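Side-chain contacts in catalase (Pseudomonas syringae, PDB 1M7S), which decomposes hydrogen peroxide into water and oxygen at a heme iron, protecting the cell from the toxic effects of the peroxide: residues V141-P146 against F159-H164; V205-F210 against D271-T276; Y452-K455 against G461-V464. One frame throughout, in Å; residues are numbered along the deposited sequence.

Interaction 1: residues V141-P146 against F159-H164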
loop_
_atom_site.group_PDB
_atom_site.type_symbol
_atom_site.label_atom_id
_atom_site.label_comp_id
_atom_site.label_asym_id
_atom_site.label_seq_id
_atom_site.Cartn_x
_atom_site.Cartn_y
_atom_site.Cartn_z
ATOM N N VAL A 141 14.633 3.036 -20.316
ATOM C CA VAL A 141 14.241 1.735 -19.742
ATOM C C VAL A 141 13.056 1.178 -20.525
ATOM O O VAL A 141 13.065 -0.004 -20.843
ATOM C CB VAL A 141 13.844 1.870 -18.273
ATOM C CG1 VAL A 141 13.288 0.578 -17.702
ATOM C CG2 VAL A 141 15.096 2.336 -17.476
ATOM N N HIS A 142 12.010 1.975 -20.746
ATOM C CA HIS A 142 10.861 1.419 -21.500
ATOM C C HIS A 142 11.279 0.861 -22.850
ATOM O O HIS A 142 10.766 -0.224 -23.259
ATOM C CB HIS A 142 9.830 2.560 -21.733
ATOM C CG HIS A 142 9.097 2.942 -20.472
ATOM N ND1 HIS A 142 8.084 3.864 -20.440
ATOM C CD2 HIS A 142 9.231 2.491 -19.201
ATOM C CE1 HIS A 142 7.641 3.983 -19.187
ATOM N NE2 HIS A 142 8.309 3.142 -18.425
ATOM N N ALA A 143 12.182 1.492 -23.558
ATOM C CA ALA A 143 12.678 0.994 -24.840
ATOM C C ALA A 143 13.491 -0.280 -24.703
ATOM O O ALA A 143 13.390 -1.098 -25.603
ATOM C CB ALA A 143 13.493 2.045 -25.588
ATOM N N PHE A 144 14.369 -0.389 -23.678
ATOM C CA PHE A 144 15.121 -1.609 -23.446
ATOM C C PHE A 144 14.302 -2.792 -22.956
ATOM O O PHE A 144 14.661 -3.966 -23.240
ATOM C CB PHE A 144 16.122 -1.349 -22.290
ATOM C CG PHE A 144 17.507 -0.899 -22.686
ATOM C CD1 PHE A 144 18.063 0.209 -22.062
ATOM C CD2 PHE A 144 18.264 -1.625 -23.570
ATOM C CE1 PHE A 144 19.345 0.641 -22.395
ATOM C CE2 PHE A 144 19.555 -1.231 -23.901
ATOM C CZ PHE A 144 20.080 -0.094 -23.302
ATOM N N LYS A 145 13.283 -2.560 -22.122
ATOM C CA LYS A 145 12.523 -3.648 -21.514
ATOM C C LYS A 145 11.739 -4.419 -22.596
ATOM O O LYS A 145 11.585 -3.884 -23.682
ATOM C CB LYS A 145 11.470 -3.024 -20.588
ATOM C CG LYS A 145 11.977 -2.417 -19.271
ATOM C CD LYS A 145 12.002 -3.531 -18.224
ATOM C CE LYS A 145 12.443 -2.839 -16.900
ATOM N NZ LYS A 145 12.459 -3.903 -15.864
ATOM N N PRO A 146 11.214 -5.582 -22.278
ATOM C CA PRO A 146 10.379 -6.372 -23.160
ATOM C C PRO A 146 9.212 -5.544 -23.669
ATOM O O PRO A 146 8.717 -4.593 -23.061
ATOM C CB PRO A 146 9.857 -7.566 -22.304
ATOM C CG PRO A 146 10.957 -7.657 -21.263
ATOM C CD PRO A 146 11.516 -6.263 -21.001
ATOM N N PHE A 159 16.125 0.248 -30.716
ATOM C CA PHE A 159 16.865 0.928 -31.798
ATOM C C PHE A 159 16.079 2.035 -32.459
ATOM O O PHE A 159 16.684 3.003 -32.933
ATOM C CB PHE A 159 17.511 -0.020 -32.801
ATOM C CG PHE A 159 18.582 -0.879 -32.154
ATOM C CD1 PHE A 159 18.444 -2.237 -32.116
ATOM C CD2 PHE A 159 19.719 -0.253 -31.628
ATOM C CE1 PHE A 159 19.431 -3.032 -31.529
ATOM C CE2 PHE A 159 20.706 -1.044 -31.041
ATOM C CZ PHE A 159 20.575 -2.430 -30.995
ATOM N N ASP A 160 14.768 2.027 -32.345
ATOM C CA ASP A 160 13.954 3.181 -32.728
ATOM C C ASP A 160 14.328 4.313 -31.765
ATOM O O ASP A 160 14.719 5.437 -32.156
ATOM C CB ASP A 160 12.472 2.782 -32.573
ATOM C CG ASP A 160 11.478 3.912 -32.712
ATOM O OD1 ASP A 160 11.831 4.901 -33.378
ATOM O OD2 ASP A 160 10.349 3.805 -32.177
ATOM N N PHE A 161 14.394 4.034 -30.452
ATOM C CA PHE A 161 14.779 5.062 -29.463
ATOM C C PHE A 161 16.197 5.561 -29.679
ATOM O O PHE A 161 16.445 6.770 -29.885
ATOM C CB PHE A 161 14.639 4.483 -28.030
ATOM C CG PHE A 161 15.063 5.409 -26.918
ATOM C CD1 PHE A 161 14.374 6.547 -26.542
ATOM C CD2 PHE A 161 16.261 5.127 -26.285
ATOM C CE1 PHE A 161 14.815 7.373 -25.514
ATOM C CE2 PHE A 161 16.721 5.947 -25.258
ATOM C CZ PHE A 161 16.005 7.046 -24.878
ATOM N N PHE A 162 17.156 4.626 -29.692
ATOM C CA PHE A 162 18.572 4.987 -29.748
ATOM C C PHE A 162 19.028 5.582 -31.075
ATOM O O PHE A 162 20.022 6.325 -31.097
ATOM C CB PHE A 162 19.468 3.799 -29.374
ATOM C CG PHE A 162 19.475 3.492 -27.894
ATOM C CD1 PHE A 162 19.203 2.238 -27.400
ATOM C CD2 PHE A 162 19.823 4.501 -27.009
ATOM C CE1 PHE A 162 19.278 1.964 -26.013
ATOM C CE2 PHE A 162 19.880 4.251 -25.647
ATOM C CZ PHE A 162 19.610 2.999 -25.164
ATOM N N SER A 163 18.257 5.416 -32.150
ATOM C CA SER A 163 18.490 6.155 -33.398
ATOM C C SER A 163 18.358 7.663 -33.204
ATOM O O SER A 163 18.980 8.426 -33.968
ATOM C CB SER A 163 17.548 5.676 -34.517
ATOM O OG SER A 163 16.213 6.106 -34.337
ATOM N N HIS A 164 17.696 8.189 -32.161
ATOM C CA HIS A 164 17.674 9.595 -31.838
ATOM C C HIS A 164 18.708 9.963 -30.774
ATOM O O HIS A 164 18.730 11.084 -30.260
ATOM C CB HIS A 164 16.286 9.956 -31.233
ATOM C CG HIS A 164 15.134 9.549 -32.111
ATOM N ND1 HIS A 164 14.698 8.238 -32.123
ATOM C CD2 HIS A 164 14.357 10.235 -32.997
ATOM C CE1 HIS A 164 13.692 8.111 -32.984
ATOM N NE2 HIS A 164 13.484 9.306 -33.503
#
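Phe144 and Phe162 meet as an offset edge-to-face pair, centroids 5.2 Å apart and planes inclined by 65°, the edge of Phe162 directed at the face of Phe144. Phe162 can be followed outward from its CB. Its CB bond points at helix 137-144, and with CG anti to the carbonyl carbon (chi1 -74°) the ring extends between the two helices. On the way out one face of the ring receives Phe161 CD2, 3.7 Å above the plane and toward the rim. Further along, CE1 comes within 3.5 Å of Phe144 CZ and also touches Phe144 CE2. At the tip, Phe162 CZ lies 3.6 Å from Phe144 CE1 and equally near Phe144 CZ, which puts the leading edge over the outer half of the Phe144 ring. A smaller contact lies beside this one: Ala143 CB abuts Phe161 CB at 3.6 Å. With CG anti to the backbone N (chi1 177°), the Phe161 ring starts beside this methyl, which meets it obliquely, and turns CD2 over Phe162.

All four residues are buried, where two consecutive helices of the catalase fold pack together, the side chain of Phe144 about 10 Å from the heme. Phe130 forms a further edge-to-face pair with Phe144, and Met449 of helix 443-456 covers Phe162. Asp160 and His142 turn to the subunit interfaces: Asp160 bonds Tyr376, Ser379 and Arg380 of a second subunit, and His142 bonds Glu44 of a third.

No hydrogen bond crosses between the segments; the contact is one of dispersion, probably with a weak attraction of ring C-H groups for a pi face, which is consistent with the tilted, edge-first approach.

Interaction 2: residues V205-F210 against D271-T276; sequences VHYVKF and DPLDAT
Lys209 reaches the 271-276 loop through a water rather than directly: NZ donates to the water over 2.9 Å, and Pro272 O lies 2.8 Å and Asp274 O 2.7 Å from the same water oxygen. The direct approach is looser, Lys209 CE stopping 4.4 Å from Pro272 O. The ammonium group also bonds the carbonyls of Lys277 and Val193 and makes a cation-pi contact with Trp279, whose NE1 donates to Pro272 O.

Two residues earlier on the same side of the strand, Tyr207 supplies the apolar half. Its CD2 touches Leu273 CD2 at 4.0 Å, the methyl arriving obliquely to the ring and the side chains crossing at about a right angle; the Tyr207 hydroxyl goes on to Glu321. Strand 205-214 belongs to the antiparallel beta-barrel of catalases, paired with strands 252-260 and 190-199, and the loop lies against it on the way from strand 252-260 to strand 284-295.

Two aspartates bond back to the loop's own backbone. A type I turn runs from Asp271 to Asp274, and Asp271 OD2 takes the Leu273 N-H in an Asx turn at 2.8 Å, from the anti side, tilted about 25° out of the carboxylate plane. Asp274 repeats the device: OD2 accepts Thr276 N and Thr276 OG1 (2.8 Å) from one face of the carboxylate, while OD1 forms salt bridges with Arg132 and Lys277.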
loop_
_atom_site.group_PDB
_atom_site.type_symbol
_atom_site.label_atom_id
_atom_site.label_comp_id
_atom_site.label_asym_id
_atom_site.label_seq_id
_atom_site.Cartn_x
_atom_site.Cartn_y
_atom_site.Cartn_z
ATOM N N VAL A 205 36.522 22.000 -3.289
ATOM C CA VAL A 205 35.911 20.849 -3.983
ATOM C C VAL A 205 36.818 20.245 -5.014
ATOM O O VAL A 205 37.602 20.911 -5.688
ATOM C CB VAL A 205 34.660 21.549 -4.598
ATOM C CG1 VAL A 205 34.211 20.949 -5.890
ATOM C CG2 VAL A 205 33.534 21.564 -3.543
ATOM N N HIS A 206 36.721 18.938 -5.274
ATOM C CA HIS A 206 37.408 18.245 -6.321
ATOM C C HIS A 206 36.360 17.284 -6.977
ATOM O O HIS A 206 35.487 16.863 -6.245
ATOM C CB HIS A 206 38.587 17.378 -5.932
ATOM C CG HIS A 206 39.809 18.153 -5.519
ATOM N ND1 HIS A 206 39.835 18.779 -4.279
ATOM C CD2 HIS A 206 40.986 18.373 -6.121
ATOM C CE1 HIS A 206 41.014 19.386 -4.131
ATOM N NE2 HIS A 206 41.726 19.145 -5.220
ATOM N N TYR A 207 36.482 17.093 -8.287
ATOM C CA TYR A 207 35.572 16.149 -8.947
ATOM C C TYR A 207 36.297 14.817 -9.055
ATOM O O TYR A 207 37.430 14.728 -9.556
ATOM C CB TYR A 207 35.160 16.696 -10.329
ATOM C CG TYR A 207 34.196 17.859 -10.195
ATOM C CD1 TYR A 207 34.643 19.190 -10.270
ATOM C CD2 TYR A 207 32.850 17.643 -9.955
ATOM C CE1 TYR A 207 33.753 20.229 -10.134
ATOM C CE2 TYR A 207 31.948 18.687 -9.826
ATOM C CZ TYR A 207 32.411 19.995 -9.894
ATOM O OH TYR A 207 31.551 21.063 -9.758
ATOM N N VAL A 208 35.642 13.741 -8.639
ATOM C CA VAL A 208 36.344 12.449 -8.634
ATOM C C VAL A 208 35.517 11.335 -9.255
ATOM O O VAL A 208 34.315 11.234 -8.973
ATOM C CB VAL A 208 36.558 12.094 -7.126
ATOM C CG1 VAL A 208 37.204 10.746 -6.999
ATOM C CG2 VAL A 208 37.412 13.140 -6.397
ATOM N N LYS A 209 36.172 10.474 -10.014
ATOM C CA LYS A 209 35.550 9.256 -10.499
ATOM C C LYS A 209 36.079 8.076 -9.666
ATOM O O LYS A 209 37.238 8.039 -9.258
ATOM C CB LYS A 209 35.851 9.059 -11.961
ATOM C CG LYS A 209 34.905 9.929 -12.798
ATOM C CD LYS A 209 35.104 9.471 -14.253
ATOM C CE LYS A 209 34.144 10.281 -15.114
ATOM N NZ LYS A 209 33.311 9.443 -15.967
ATOM N N PHE A 210 35.229 7.105 -9.353
ATOM C CA PHE A 210 35.590 5.923 -8.568
ATOM C C PHE A 210 35.590 4.662 -9.422
ATOM O O PHE A 210 34.695 4.450 -10.259
ATOM C CB PHE A 210 34.540 5.670 -7.468
ATOM C CG PHE A 210 34.489 6.728 -6.410
ATOM C CD1 PHE A 210 35.423 6.724 -5.362
ATOM C CD2 PHE A 210 33.539 7.719 -6.416
ATOM C CE1 PHE A 210 35.390 7.697 -4.390
ATOM C CE2 PHE A 210 33.477 8.671 -5.436
ATOM C CZ PHE A 210 34.409 8.681 -4.400
ATOM N N ASP A 271 32.702 17.001 -22.261
ATOM C CA ASP A 271 32.313 17.540 -20.941
ATOM C C ASP A 271 32.657 16.447 -19.940
ATOM O O ASP A 271 32.140 15.318 -20.009
ATOM C CB ASP A 271 30.794 17.774 -20.955
ATOM C CG ASP A 271 30.353 18.510 -19.700
ATOM O OD1 ASP A 271 29.511 19.427 -19.840
ATOM O OD2 ASP A 271 30.819 18.332 -18.556
ATOM N N PRO A 272 33.508 16.706 -18.958
ATOM C CA PRO A 272 33.872 15.744 -17.949
ATOM C C PRO A 272 32.690 15.309 -17.092
ATOM O O PRO A 272 32.844 14.254 -16.476
ATOM C CB PRO A 272 34.987 16.360 -17.058
ATOM C CG PRO A 272 35.488 17.420 -18.025
ATOM C CD PRO A 272 34.267 17.951 -18.813
ATOM N N LEU A 273 31.596 16.079 -17.024
ATOM C CA LEU A 273 30.441 15.612 -16.251
ATOM C C LEU A 273 29.370 14.987 -17.142
ATOM O O LEU A 273 28.222 14.796 -16.726
ATOM C CB LEU A 273 29.881 16.788 -15.466
ATOM C CG LEU A 273 30.892 17.503 -14.527
ATOM C CD1 LEU A 273 30.153 18.616 -13.817
ATOM C CD2 LEU A 273 31.562 16.518 -13.588
ATOM N N ASP A 274 29.773 14.534 -18.324
ATOM C CA ASP A 274 28.883 13.799 -19.233
ATOM C C ASP A 274 28.996 12.294 -18.917
ATOM O O ASP A 274 30.085 11.702 -18.960
ATOM C CB ASP A 274 29.342 14.056 -20.664
ATOM C CG ASP A 274 28.665 13.308 -21.759
ATOM O OD1 ASP A 274 29.072 13.527 -22.938
ATOM O OD2 ASP A 274 27.761 12.513 -21.406
ATOM N N ALA A 275 27.902 11.673 -18.431
ATOM C CA ALA A 275 27.923 10.261 -18.048
ATOM C C ALA A 275 28.240 9.269 -19.147
ATOM O O ALA A 275 28.455 8.059 -18.913
ATOM C CB ALA A 275 26.579 9.950 -17.382
ATOM N N THR A 276 28.238 9.693 -20.434
ATOM C CA THR A 276 28.661 8.865 -21.529
ATOM C C THR A 276 30.162 8.917 -21.784
ATOM O O THR A 276 30.650 8.253 -22.701
ATOM C CB THR A 276 27.925 9.254 -22.843
ATOM O OG1 THR A 276 28.319 10.558 -23.337
ATOM C CG2 THR A 276 26.447 9.115 -22.575
HETATM O O HOH W 1 31.629 11.717 -16.775
#

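Interaction 3: residues Y452-K455 against G461-V464; sequences YLYK and GTRV. Unlike the reference sequence in segment 452-455: Tyr452 (reference Val).
Backbone meets backbone first: Gly461 lies against Tyr454 with its CA 3.6 Å from Tyr454 N and 3.7 Å from Tyr454 CA. Such closeness between two helices is possible because glycine carries no side chain at the point where one would run into the backbone of Tyr454. Leu453 CB also rests on Gly461 CA, at 3.9 Å.

Apolar contact continues beside this close approach. Leu453 CG stands anti to the carbonyl carbon (chi1 -56°), and its CD1 branch runs across Val464 at about a right angle, touching CB, CG1 (3.9 Å) and CG2 alike. The helices 443-456 and 458-467 follow each other almost without a break in the helical C-terminal part of the catalase chain. Helix 424-438 covers the leucine and valine with Phe434 and Val431 respectively.

Polar and aromatic groups meet beside the glycine. Tyr454 and Thr462 lie side by side, pointing the same way; Thr462 OG1 sits in the plane of the ring at its edge, 3.5 Å from CE1. That hydroxyl is satisfied by Pro458 O, one turn back in its own helix. Helix 472-480 packs on the tyrosine through Val475, Lys476 and Ala479.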
loop_
_atom_site.group_PDB
_atom_site.type_symbol
_atom_site.label_atom_id
_atom_site.label_comp_id
_atom_site.label_asym_id
_atom_site.label_seq_id
_atom_site.Cartn_x
_atom_site.Cartn_y
_atom_site.Cartn_z
ATOM N N TYR A 452 26.072 5.861 -36.830
ATOM C CA TYR A 452 26.781 6.146 -35.569
ATOM C C TYR A 452 27.984 5.260 -35.395
ATOM O O TYR A 452 29.072 5.711 -35.033
ATOM C CB TYR A 452 25.835 6.011 -34.369
ATOM C CG TYR A 452 24.642 6.966 -34.423
ATOM C CD1 TYR A 452 23.513 6.663 -33.647
ATOM C CD2 TYR A 452 24.661 8.163 -35.117
ATOM C CE1 TYR A 452 22.433 7.529 -33.641
ATOM C CE2 TYR A 452 23.574 9.020 -35.140
ATOM C CZ TYR A 452 22.457 8.701 -34.383
ATOM O OH TYR A 452 21.366 9.524 -34.387
ATOM N N LEU A 453 27.871 3.963 -35.677
ATOM C CA LEU A 453 28.940 2.999 -35.553
ATOM C C LEU A 453 30.024 3.278 -36.596
ATOM O O LEU A 453 31.222 3.206 -36.308
ATOM C CB LEU A 453 28.370 1.593 -35.730
ATOM C CG LEU A 453 27.224 1.191 -34.774
ATOM C CD1 LEU A 453 26.923 -0.303 -34.986
ATOM C CD2 LEU A 453 27.662 1.483 -33.344
ATOM N N TYR A 454 29.571 3.656 -37.779
ATOM C CA TYR A 454 30.528 3.972 -38.880
ATOM C C TYR A 454 31.319 5.207 -38.556
ATOM O O TYR A 454 32.493 5.339 -38.926
ATOM C CB TYR A 454 29.730 4.228 -40.182
ATOM C CG TYR A 454 30.674 4.279 -41.391
ATOM C CD1 TYR A 454 31.009 3.111 -42.044
ATOM C CD2 TYR A 454 31.212 5.487 -41.802
ATOM C CE1 TYR A 454 31.889 3.127 -43.136
ATOM C CE2 TYR A 454 32.109 5.492 -42.877
ATOM C CZ TYR A 454 32.407 4.322 -43.537
ATOM O OH TYR A 454 33.294 4.352 -44.602
ATOM N N LYS A 455 30.707 6.157 -37.868
ATOM C CA LYS A 455 31.421 7.396 -37.511
ATOM C C LYS A 455 32.399 7.129 -36.384
ATOM O O LYS A 455 33.453 7.767 -36.368
ATOM C CB LYS A 455 30.383 8.465 -37.206
ATOM C CG LYS A 455 30.929 9.808 -36.768
ATOM C CD LYS A 455 31.694 10.487 -37.903
ATOM C CE LYS A 455 31.947 11.924 -37.433
ATOM N NZ LYS A 455 33.159 12.507 -38.031
ATOM N N GLY A 461 31.267 0.025 -38.283
ATOM C CA GLY A 461 30.031 0.276 -38.994
ATOM C C GLY A 461 29.825 -0.573 -40.254
ATOM O O GLY A 461 28.748 -1.124 -40.489
ATOM N N THR A 462 30.877 -0.782 -41.048
ATOM C CA THR A 462 30.745 -1.650 -42.226
ATOM C C THR A 462 30.420 -3.085 -41.848
ATOM O O THR A 462 29.610 -3.744 -42.492
ATOM C CB THR A 462 32.058 -1.629 -43.042
ATOM O OG1 THR A 462 32.232 -0.288 -43.492
ATOM C CG2 THR A 462 32.001 -2.633 -44.195
ATOM N N ARG A 463 31.055 -3.643 -40.816
ATOM C CA ARG A 463 30.822 -5.054 -40.488
ATOM C C ARG A 463 29.453 -5.193 -39.852
ATOM O O ARG A 463 28.780 -6.179 -40.142
ATOM C CB ARG A 463 31.916 -5.567 -39.560
ATOM C CG ARG A 463 33.321 -5.538 -40.215
ATOM C CD ARG A 463 34.373 -5.943 -39.167
ATOM N NE ARG A 463 34.287 -7.343 -38.816
ATOM C CZ ARG A 463 35.014 -8.039 -37.945
ATOM N NH1 ARG A 463 35.992 -7.447 -37.258
ATOM N NH2 ARG A 463 34.780 -9.339 -37.758
ATOM N N VAL A 464 29.100 -4.303 -38.919
ATOM C CA VAL A 464 27.741 -4.482 -38.339
ATOM C C VAL A 464 26.689 -4.258 -39.424
ATOM O O VAL A 464 25.714 -4.983 -39.435
ATOM C CB VAL A 464 27.476 -3.496 -37.205
ATOM C CG1 VAL A 464 26.089 -3.692 -36.622
ATOM C CG2 VAL A 464 28.574 -3.744 -36.165
#

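In the fold
The three contacts follow in series along the chain, none nested and none crossing. Interaction 1 closes first; 12 residues separate its segments, the last four already in helix 155-163. Interaction 2 spans 60 residues, including two helices and a barrel strand, and brings a later loop back onto strand 205-214. Interaction 3 closes over five intervening residues, four of them helical, where helix 443-456 gives way to helix 458-467. Interactions 1 and 3 touch: Tyr452 OH and Ser163 O, 2.7 Å apart, form a probable hydrogen bond, which joins the C-terminal helices to helix 155-163. Interaction 2 stays separate, its nearest atoms about 9 Å from interaction 1 and about 12 Å from interaction 3.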